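Local atomic coordinates of probable porin (Pseudomonas aeruginosa, PDB entry 4FT6), a protein that forms a beta-barrel channel in the outer membrane and probably passes small solutes through it, as a porin of the OprD family. Residues Y96-V101 against L114-P119; D173-A178 against G278-A283; Q203-D208 against R238-A243. All blocks are in the same frame, centred on the assembly; numbering follows the deposited sequence.

Contact 1: residues Y96-V101 against L114-P119. With C8E ((hydroxyethyloxy)tri(ethyloxy)octane), chain D; DMU (decyl-beta-D-maltopyranoside), chain F.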
loop_
_atom_site.group_PDB
_atom_site.type_symbol
_atom_site.label_atom_id
_atom_site.label_comp_id
_atom_site.label_asym_id
_atom_site.label_seq_id
_atom_site.Cartn_x
_atom_site.Cartn_y
_atom_site.Cartn_z
ATOM N N TYR A 96 -0.777 -16.901 -13.393
ATOM C CA TYR A 96 -1.081 -17.311 -12.029
ATOM C C TYR A 96 -2.472 -16.816 -11.652
ATOM O O TYR A 96 -2.941 -15.781 -12.143
ATOM C CB TYR A 96 -0.024 -16.812 -11.047
ATOM C CG TYR A 96 0.121 -15.297 -10.945
ATOM C CD1 TYR A 96 0.494 -14.525 -12.043
ATOM C CD2 TYR A 96 -0.076 -14.644 -9.732
ATOM C CE1 TYR A 96 0.647 -13.150 -11.933
ATOM C CE2 TYR A 96 0.073 -13.268 -9.617
ATOM C CZ TYR A 96 0.437 -12.529 -10.718
ATOM O OH TYR A 96 0.592 -11.167 -10.607
ATOM N N ALA A 97 -3.144 -17.566 -10.795
ATOM C CA ALA A 97 -4.506 -17.223 -10.439
ATOM C C ALA A 97 -4.716 -17.486 -8.969
ATOM O O ALA A 97 -3.916 -18.172 -8.315
ATOM C CB ALA A 97 -5.505 -17.996 -11.274
ATOM N N ARG A 98 -5.782 -16.909 -8.436
ATOM C CA ARG A 98 -6.101 -17.120 -7.041
ATOM C C ARG A 98 -7.580 -16.836 -6.817
ATOM O O ARG A 98 -8.169 -15.958 -7.460
ATOM C CB ARG A 98 -5.241 -16.220 -6.168
ATOM C CG ARG A 98 -5.219 -16.635 -4.722
ATOM C CD ARG A 98 -4.410 -15.682 -3.851
ATOM N NE ARG A 98 -4.796 -15.892 -2.458
ATOM C CZ ARG A 98 -4.397 -16.923 -1.730
ATOM N NH1 ARG A 98 -3.573 -17.822 -2.255
ATOM N NH2 ARG A 98 -4.815 -17.047 -0.476
ATOM N N LEU A 99 -8.189 -17.590 -5.917
ATOM C CA LEU A 99 -9.594 -17.418 -5.637
ATOM C C LEU A 99 -9.810 -17.613 -4.146
ATOM O O LEU A 99 -9.497 -18.670 -3.599
ATOM C CB LEU A 99 -10.405 -18.435 -6.427
ATOM C CG LEU A 99 -11.933 -18.337 -6.395
ATOM C CD1 LEU A 99 -12.372 -16.919 -6.728
ATOM C CD2 LEU A 99 -12.557 -19.358 -7.374
ATOM N N GLY A 100 -10.310 -16.582 -3.482
ATOM C CA GLY A 100 -10.627 -16.701 -2.075
ATOM C C GLY A 100 -12.041 -16.249 -1.766
ATOM O O GLY A 100 -12.524 -15.239 -2.303
ATOM N N VAL A 101 -12.712 -16.995 -0.898
ATOM C CA VAL A 101 -14.050 -16.619 -0.468
ATOM C C VAL A 101 -13.935 -15.841 0.848
ATOM O O VAL A 101 -12.931 -15.954 1.549
ATOM C CB VAL A 101 -14.940 -17.867 -0.281
ATOM C CG1 VAL A 101 -14.609 -18.565 1.037
ATOM C CG2 VAL A 101 -16.398 -17.488 -0.309
ATOM N N LEU A 114 -14.331 -12.640 7.401
ATOM C CA LEU A 114 -13.335 -13.687 7.550
ATOM C C LEU A 114 -12.950 -14.244 6.177
ATOM O O LEU A 114 -13.746 -14.184 5.247
ATOM C CB LEU A 114 -13.899 -14.791 8.433
ATOM C CG LEU A 114 -14.349 -14.242 9.785
ATOM C CD1 LEU A 114 -15.652 -14.893 10.205
ATOM C CD2 LEU A 114 -13.270 -14.481 10.818
ATOM N N GLY A 115 -11.734 -14.772 6.042
ATOM C CA GLY A 115 -11.346 -15.426 4.810
ATOM C C GLY A 115 -10.299 -14.636 4.055
ATOM O O GLY A 115 -9.303 -14.198 4.645
ATOM N N GLU A 116 -10.522 -14.467 2.751
ATOM C CA GLU A 116 -9.615 -13.690 1.911
ATOM C C GLU A 116 -9.863 -12.179 2.118
ATOM O O GLU A 116 -10.957 -11.670 1.861
ATOM C CB GLU A 116 -9.783 -14.090 0.432
ATOM C CG GLU A 116 -8.763 -13.473 -0.527
ATOM C CD GLU A 116 -7.407 -14.183 -0.513
ATOM O OE1 GLU A 116 -7.089 -14.861 0.491
ATOM O OE2 GLU A 116 -6.644 -14.069 -1.510
ATOM N N LEU A 117 -8.853 -11.461 2.598
ATOM C CA LEU A 117 -9.042 -10.057 2.956
ATOM C C LEU A 117 -8.098 -9.103 2.238
ATOM O O LEU A 117 -6.970 -9.478 1.881
ATOM C CB LEU A 117 -8.890 -9.877 4.464
ATOM C CG LEU A 117 -9.970 -10.609 5.241
ATOM C CD1 LEU A 117 -9.681 -10.613 6.741
ATOM C CD2 LEU A 117 -11.345 -10.002 4.947
ATOM N N LEU A 118 -8.574 -7.870 2.044
ATOM C CA LEU A 118 -7.774 -6.759 1.514
ATOM C C LEU A 118 -7.659 -5.635 2.555
ATOM O O LEU A 118 -8.245 -4.558 2.378
ATOM C CB LEU A 118 -8.404 -6.214 0.227
ATOM C CG LEU A 118 -8.318 -7.113 -1.015
ATOM C CD1 LEU A 118 -9.357 -6.675 -2.051
ATOM C CD2 LEU A 118 -6.886 -7.105 -1.619
ATOM N N PRO A 119 -6.903 -5.875 3.645
ATOM C CA PRO A 119 -6.853 -4.859 4.716
ATOM C C PRO A 119 -6.116 -3.592 4.314
ATOM O O PRO A 119 -5.023 -3.664 3.733
ATOM C CB PRO A 119 -6.048 -5.549 5.839
ATOM C CG PRO A 119 -5.200 -6.581 5.126
ATOM C CD PRO A 119 -6.067 -7.053 3.953
HETATM C C1 C8E D . -9.198 -17.600 1.242
HETATM C C2 C8E D . -10.591 -18.238 1.207
HETATM C C3 C8E D . -10.528 -19.757 1.015
HETATM C C4 C8E D . -10.842 -20.215 -0.408
HETATM C C5 C8E D . -12.262 -20.764 -0.509
HETATM C C6 C8E D . -12.609 -21.399 -1.851
HETATM C C7 C8E D . -13.582 -20.566 -2.683
HETATM C C8 C8E D . -14.373 -21.469 -3.629
HETATM O O9 C8E D . -15.530 -20.859 -4.170
HETATM C C10 C8E D . -15.319 -20.216 -5.412
HETATM C C11 C8E D . -16.227 -20.792 -6.500
HETATM O O12 C8E D . -17.588 -20.799 -6.119
HETATM C C13 C8E D . -18.480 -20.728 -7.215
HETATM C C14 C8E D . -19.850 -20.220 -6.774
HETATM O O15 C8E D . -20.039 -18.871 -7.153
HETATM C C1 DMU F . -5.968 -20.875 -5.344
HETATM C C2 DMU F . -4.743 -21.038 -4.363
HETATM C C3 DMU F . -3.796 -22.350 -4.759
HETATM C C4 DMU F . -3.752 -22.548 -6.319
HETATM O O5 DMU F . -5.046 -22.496 -6.839
HETATM C C6 DMU F . -5.570 -21.196 -6.757
HETATM O O7 DMU F . -2.468 -22.433 -4.100
HETATM O O16 DMU F . -6.627 -21.019 -7.694
HETATM C C18 DMU F . -6.448 -21.524 -8.998
HETATM C C19 DMU F . -7.715 -21.392 -9.840
HETATM C C22 DMU F . -8.325 -20.011 -9.655
HETATM C C25 DMU F . -9.746 -20.019 -10.212
HETATM C C28 DMU F . -9.847 -18.969 -11.316
HETATM C C31 DMU F . -10.552 -17.735 -10.761
HETATM C C34 DMU F . -9.929 -16.520 -11.418
HETATM C C37 DMU F . -10.988 -15.480 -11.698
HETATM C C40 DMU F . -10.323 -14.177 -12.065
HETATM C C43 DMU F . -11.266 -13.396 -12.930
HETATM O O49 DMU F . -6.384 -19.579 -5.208
HETATM O O55 DMU F . -5.059 -20.780 -2.942
HETATM C C57 DMU F . -3.152 -23.878 -6.570
HETATM O O61 DMU F . -3.959 -24.810 -5.934
HETATM C C5 DMU F . -1.550 -21.866 -1.948
HETATM C C7 DMU F . -0.558 -22.934 -1.696
HETATM C C8 DMU F . -1.320 -24.301 -1.401
HETATM C C9 DMU F . -2.883 -24.026 -1.210
HETATM O O1 DMU F . -3.343 -23.542 -2.408
HETATM C C10 DMU F . -2.752 -22.339 -2.742
HETATM O O2 DMU F . -1.008 -25.332 -2.428
HETATM O O3 DMU F . -1.986 -21.330 -0.756
HETATM O O4 DMU F . 0.355 -22.526 -0.731
HETATM C C11 DMU F . -3.748 -25.195 -0.809
HETATM O O6 DMU F . -5.079 -24.781 -0.801
#

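Contact 2: residues D173-A178 against G278-A283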
loop_
_atom_site.group_PDB
_atom_site.type_symbol
_atom_site.label_atom_id
_atom_site.label_comp_id
_atom_site.label_asym_id
_atom_site.label_seq_id
_atom_site.Cartn_x
_atom_site.Cartn_y
_atom_site.Cartn_z
ATOM N N ASP A 173 9.258 -7.436 6.689
ATOM C CA ASP A 173 9.869 -6.995 5.442
ATOM C C ASP A 173 11.361 -6.791 5.587
ATOM O O ASP A 173 11.815 -6.188 6.558
ATOM C CB ASP A 173 9.230 -5.708 4.939
ATOM C CG ASP A 173 9.592 -5.422 3.502
ATOM O OD1 ASP A 173 10.639 -4.791 3.271
ATOM O OD2 ASP A 173 8.847 -5.859 2.593
ATOM N N GLY A 174 12.124 -7.331 4.640
ATOM C CA GLY A 174 13.564 -7.158 4.635
ATOM C C GLY A 174 14.327 -8.108 5.530
ATOM O O GLY A 174 15.543 -8.200 5.415
ATOM N N ARG A 175 13.636 -8.814 6.424
ATOM C CA ARG A 175 14.321 -9.742 7.340
ATOM C C ARG A 175 14.125 -11.209 6.972
ATOM O O ARG A 175 15.088 -11.936 6.727
ATOM C CB ARG A 175 13.876 -9.525 8.797
ATOM C CG ARG A 175 13.948 -8.088 9.299
ATOM C CD ARG A 175 15.370 -7.577 9.418
ATOM N NE ARG A 175 15.427 -6.212 9.964
ATOM C CZ ARG A 175 15.783 -5.908 11.213
ATOM N NH1 ARG A 175 16.118 -6.872 12.057
ATOM N NH2 ARG A 175 15.808 -4.642 11.622
ATOM N N GLY A 176 12.876 -11.655 6.959
ATOM C CA GLY A 176 12.601 -13.060 6.718
ATOM C C GLY A 176 13.264 -13.937 7.769
ATOM O O GLY A 176 13.711 -13.439 8.810
ATOM N N GLY A 177 13.342 -15.236 7.505
ATOM C CA GLY A 177 13.857 -16.162 8.494
ATOM C C GLY A 177 12.822 -16.517 9.553
ATOM O O GLY A 177 12.426 -17.684 9.686
ATOM N N ALA A 178 12.387 -15.515 10.316
ATOM C CA ALA A 178 11.443 -15.727 11.410
ATOM C C ALA A 178 10.017 -15.565 10.892
ATOM O O ALA A 178 9.698 -14.554 10.283
ATOM C CB ALA A 178 11.708 -14.740 12.535
ATOM N N GLY A 278 15.567 0.240 11.521
ATOM C CA GLY A 278 14.697 1.073 10.715
ATOM C C GLY A 278 13.258 0.591 10.852
ATOM O O GLY A 278 12.963 -0.283 11.681
ATOM N N MET A 279 12.363 1.154 10.043
ATOM C CA MET A 279 10.947 0.791 10.090
ATOM C C MET A 279 10.727 -0.723 9.946
ATOM O O MET A 279 11.310 -1.375 9.081
ATOM C CB MET A 279 10.177 1.520 8.999
ATOM C CG MET A 279 8.744 1.085 8.895
ATOM S SD MET A 279 7.743 1.917 10.122
ATOM C CE MET A 279 6.169 1.064 9.917
ATOM N N LEU A 280 9.892 -1.266 10.822
ATOM C CA LEU A 280 9.585 -2.680 10.863
ATOM C C LEU A 280 8.121 -2.851 10.456
ATOM O O LEU A 280 7.226 -2.203 11.002
ATOM C CB LEU A 280 9.811 -3.235 12.274
ATOM C CG LEU A 280 11.275 -3.219 12.727
ATOM C CD1 LEU A 280 11.420 -3.303 14.258
ATOM C CD2 LEU A 280 12.035 -4.361 12.056
ATOM N N TYR A 281 7.876 -3.714 9.474
ATOM C CA TYR A 281 6.521 -3.925 8.968
ATOM C C TYR A 281 6.381 -5.306 8.347
ATOM O O TYR A 281 7.358 -6.073 8.251
ATOM C CB TYR A 281 6.113 -2.813 7.983
ATOM C CG TYR A 281 7.093 -2.539 6.850
ATOM C CD1 TYR A 281 8.287 -1.852 7.064
ATOM C CD2 TYR A 281 6.798 -2.920 5.552
ATOM C CE1 TYR A 281 9.173 -1.585 5.999
ATOM C CE2 TYR A 281 7.667 -2.662 4.496
ATOM C CZ TYR A 281 8.846 -1.999 4.717
ATOM O OH TYR A 281 9.678 -1.753 3.648
ATOM N N ILE A 282 5.177 -5.639 7.912
ATOM C CA ILE A 282 4.982 -6.994 7.425
ATOM C C ILE A 282 5.465 -7.155 5.979
ATOM O O ILE A 282 5.336 -6.239 5.152
ATOM C CB ILE A 282 3.554 -7.486 7.727
ATOM C CG1 ILE A 282 3.505 -7.853 9.206
ATOM C CG2 ILE A 282 3.177 -8.695 6.898
ATOM C CD1 ILE A 282 2.160 -7.832 9.726
ATOM N N ALA A 283 6.097 -8.290 5.702
ATOM C CA ALA A 283 6.736 -8.527 4.402
ATOM C C ALA A 283 5.809 -8.184 3.232
ATOM O O ALA A 283 4.692 -8.697 3.154
ATOM C CB ALA A 283 7.200 -9.981 4.291
#

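Contact 3: residues Q203-D208 against R238-A243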
loop_
_atom_site.group_PDB
_atom_site.type_symbol
_atom_site.label_atom_id
_atom_site.label_comp_id
_atom_site.label_asym_id
_atom_site.label_seq_id
_atom_site.Cartn_x
_atom_site.Cartn_y
_atom_site.Cartn_z
ATOM N N GLN A 203 -2.387 -0.872 17.954
ATOM C CA GLN A 203 -1.429 -1.765 18.573
ATOM C C GLN A 203 -1.488 -3.077 17.816
ATOM O O GLN A 203 -2.573 -3.648 17.627
ATOM C CB GLN A 203 -1.780 -1.999 20.033
ATOM C CG GLN A 203 -0.946 -3.090 20.678
ATOM C CD GLN A 203 0.022 -2.549 21.702
ATOM O OE1 GLN A 203 0.813 -3.290 22.286
ATOM N NE2 GLN A 203 -0.033 -1.245 21.927
ATOM N N ALA A 204 -0.333 -3.547 17.360
ATOM C CA ALA A 204 -0.291 -4.805 16.646
ATOM C C ALA A 204 0.786 -5.679 17.242
ATOM O O ALA A 204 1.785 -5.185 17.785
ATOM C CB ALA A 204 -0.050 -4.588 15.167
ATOM N N ARG A 205 0.578 -6.983 17.121
ATOM C CA ARG A 205 1.430 -7.967 17.750
ATOM C C ARG A 205 1.727 -9.088 16.770
ATOM O O ARG A 205 0.880 -9.972 16.558
ATOM C CB ARG A 205 0.695 -8.547 18.952
ATOM C CG ARG A 205 1.511 -9.492 19.808
ATOM C CD ARG A 205 2.031 -8.752 21.023
ATOM N NE ARG A 205 0.956 -8.119 21.787
ATOM C CZ ARG A 205 1.129 -7.507 22.954
ATOM N NH1 ARG A 205 2.336 -7.445 23.503
ATOM N NH2 ARG A 205 0.093 -6.959 23.574
ATOM N N LEU A 206 2.913 -9.069 16.164
ATOM C CA LEU A 206 3.339 -10.217 15.365
ATOM C C LEU A 206 3.970 -11.250 16.293
ATOM O O LEU A 206 5.132 -11.112 16.702
ATOM C CB LEU A 206 4.322 -9.801 14.279
ATOM C CG LEU A 206 4.700 -11.002 13.429
ATOM C CD1 LEU A 206 3.451 -11.478 12.692
ATOM C CD2 LEU A 206 5.816 -10.651 12.478
ATOM N N GLN A 207 3.193 -12.276 16.632
ATOM C CA GLN A 207 3.544 -13.212 17.705
ATOM C C GLN A 207 4.997 -13.658 17.704
ATOM O O GLN A 207 5.504 -14.138 16.688
ATOM C CB GLN A 207 2.649 -14.449 17.648
ATOM C CG GLN A 207 3.007 -15.531 18.661
ATOM C CD GLN A 207 1.956 -16.616 18.738
ATOM O OE1 GLN A 207 1.880 -17.490 17.872
ATOM N NE2 GLN A 207 1.121 -16.554 19.768
ATOM N N ASP A 208 5.649 -13.463 18.851
ATOM C CA ASP A 208 7.033 -13.871 19.088
ATOM C C ASP A 208 8.085 -13.128 18.241
ATOM O O ASP A 208 9.275 -13.448 18.266
ATOM C CB ASP A 208 7.155 -15.392 18.976
ATOM C CG ASP A 208 6.705 -16.108 20.246
ATOM O OD1 ASP A 208 7.058 -15.653 21.363
ATOM O OD2 ASP A 208 5.989 -17.126 20.130
ATOM N N ARG A 238 8.839 -2.578 19.117
ATOM C CA ARG A 238 9.773 -3.282 19.984
ATOM C C ARG A 238 9.635 -4.785 19.721
ATOM O O ARG A 238 8.605 -5.229 19.197
ATOM C CB ARG A 238 9.440 -2.962 21.438
ATOM C CG ARG A 238 10.635 -3.004 22.355
ATOM C CD ARG A 238 10.557 -4.194 23.315
ATOM N NE ARG A 238 11.843 -4.497 23.948
ATOM C CZ ARG A 238 12.049 -5.520 24.774
ATOM N NH1 ARG A 238 11.054 -6.343 25.081
ATOM N NH2 ARG A 238 13.254 -5.715 25.293
ATOM N N ASP A 239 10.649 -5.578 20.066
ATOM C CA ASP A 239 10.505 -7.034 19.966
ATOM C C ASP A 239 9.490 -7.534 21.013
ATOM O O ASP A 239 9.128 -6.803 21.939
ATOM C CB ASP A 239 11.850 -7.727 20.144
ATOM C CG ASP A 239 12.499 -7.386 21.469
ATOM O OD1 ASP A 239 13.161 -6.331 21.552
ATOM O OD2 ASP A 239 12.349 -8.172 22.433
ATOM N N GLU A 240 9.029 -8.771 20.856
ATOM C CA GLU A 240 7.916 -9.295 21.642
ATOM C C GLU A 240 8.073 -10.795 21.873
ATOM O O GLU A 240 8.489 -11.528 20.966
ATOM C CB GLU A 240 6.610 -9.052 20.882
ATOM C CG GLU A 240 5.361 -9.199 21.722
ATOM C CD GLU A 240 4.797 -10.607 21.727
ATOM O OE1 GLU A 240 3.876 -10.858 22.526
ATOM O OE2 GLU A 240 5.255 -11.460 20.941
ATOM N N GLY A 241 7.726 -11.255 23.071
ATOM C CA GLY A 241 7.738 -12.675 23.373
ATOM C C GLY A 241 9.106 -13.320 23.256
ATOM O O GLY A 241 10.089 -12.813 23.811
ATOM N N ALA A 242 9.164 -14.439 22.535
ATOM C CA ALA A 242 10.414 -15.174 22.327
ATOM C C ALA A 242 11.416 -14.349 21.520
ATOM O O ALA A 242 12.618 -14.631 21.550
ATOM C CB ALA A 242 10.148 -16.524 21.638
ATOM N N ALA A 243 10.910 -13.355 20.791
ATOM C CA ALA A 243 11.759 -12.381 20.125
ATOM C C ALA A 243 12.683 -13.063 19.116
ATOM O O ALA A 243 13.916 -12.989 19.219
ATOM C CB ALA A 243 12.566 -11.579 21.155
#

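Contact 1: residues Y96-V101 against L114-P119
Arg98, on a wall strand of the OprD-family beta-barrel, reaches toward the corner at Gly115 and Glu116, where the chain leaves strand 110-114 and turns toward 117-121. Its side chain, extended from CG to NE with CG anti to the backbone N (chi1 -164°), brings the edge of the guanidinium to the Glu116 carboxylate. The grip is side-on and twofold: NE of Arg98 donates to OE2 of Glu116 at 2.8 Å, and NH2 of Arg98 to OE1 of Glu116 at 3.3 Å. Both oxygens are met on their syn sides and lie close to the guanidinium plane, whereas the nitrogens sit somewhat out of the carboxylate plane; the two planes are 27° apart. Gln137 and Thr135 also bond to this carboxylate, and NH1 of Arg98 is bonded to Ser165 O, so both charged groups are held from several directions. The Leu99 side chain points away from the corner, and its CD2 meets C10 of the polyether detergent at 3.5 Å; separately, Leu99 N donates to O49 of the maltoside at 2.8 Å. Gly100 lies beside the corner, its CA 3.7 Å from Glu116 CB. Val101 also directs its side chain away, and its CG1 lies against C5 of the octyl chain. Its carbonyl stays with the corner: Glu116 N donates to Val101 O at 3.1 Å.

Contact 2: residues D173-A178 against G278-A283
Asp173 lies against Tyr281 where two loops of the porin barrel meet, one following strand 168-169 and the other, a long one, following strand 264-274. Between the two segments one backbone hydrogen bond forms: Asp173 N donates to Tyr281 O at 2.8 Å, with an angle of 162° at the hydrogen. Next to it Ala283 pairs through its backbone with Ser171. A CH-pi contact lies alongside. Asp173 CB sits over one face of the Tyr281 ring, 3.8 Å from its centroid, and displaced toward the rim. The two side chains run the same way, the carboxylate being only 12° from parallel to the ring. Tyr281 reaches this position with CG between its backbone N and carbonyl carbon (chi1 51°). The polar ends have partners outside the two segments: Asp173 OD2 accepts from Gly284 N, and Tyr281 OH is hydrogen-bonded to Asn297. A methyl-over-guanidinium contact, Leu280 CD2 lying 3.8 Å from NH2 of Arg175, and the Ala283 methyl near the Asp173 backbone complete the junction. Main-chain bonds, the side-chain bond to Gly284 N and the face contacts thus act together; Arg175 is paired with Asp277, while the N-H of Gly284 would partly offset the charge of Asp173.

Contact 3: residues Q203-D208 against R238-A243
Bends at chi2 and chi3 (99° and 55°) kink the Arg205 side chain toward Glu240, which, with CG anti to its own backbone N and a bend at chi2, crosses it at about a right angle. OE1 of Glu240 lies beside CD of Arg205, and NH1 of Arg205 makes only a long salt bridge of 3.9 Å to that oxygen. The guanidinium and carboxylate planes stand 64° apart, far from a paired, side-on grip. The second oxygen is used differently. OE2 of Glu240 accepts the backbone N-H of Asp208 at 2.9 Å. Asp208 reciprocates with its own side chain, OD1 taking the N-H of Ala242 at 2.7 Å on the anti side, somewhat out of the carboxylate plane. Each acid thus binds a main-chain nitrogen of the opposite segment. The two carboxylates remain near each other, with OD1 of Asp208 4.6 Å from OE2 of Glu240, and these N-H donors probably ease their mutual repulsion. Asp208 lies just past strand 197-206, and Glu240 opens a type II' beta turn ending at Ala243; the contact joins the connection after strand 197-206 to this turn after strand 226-239, at the strand ends of the OprD-family barrel.

The contacts follow the winding of one antiparallel barrel. Contact 1 closes first along the chain, at strand 95-107 and the corner after 110-114. Contact 2 then ties two loops about 100 residues apart, and contact 3 is nested within the span it closes, joining the ends of strands 197-206 and 226-239 across intervening strand 210-223. Contacts 2 and 3 are near neighbours, their centres 12 Å apart and nearest atoms about 5 Å, yet they do not touch. Contact 1 is more remote, centre to centre 22 Å from contact 2 and 26 Å from contact 3. Contact 1 thus lies at the barrel wall, and contacts 2 and 3 at loops and strand ends on one side of the chain's centre.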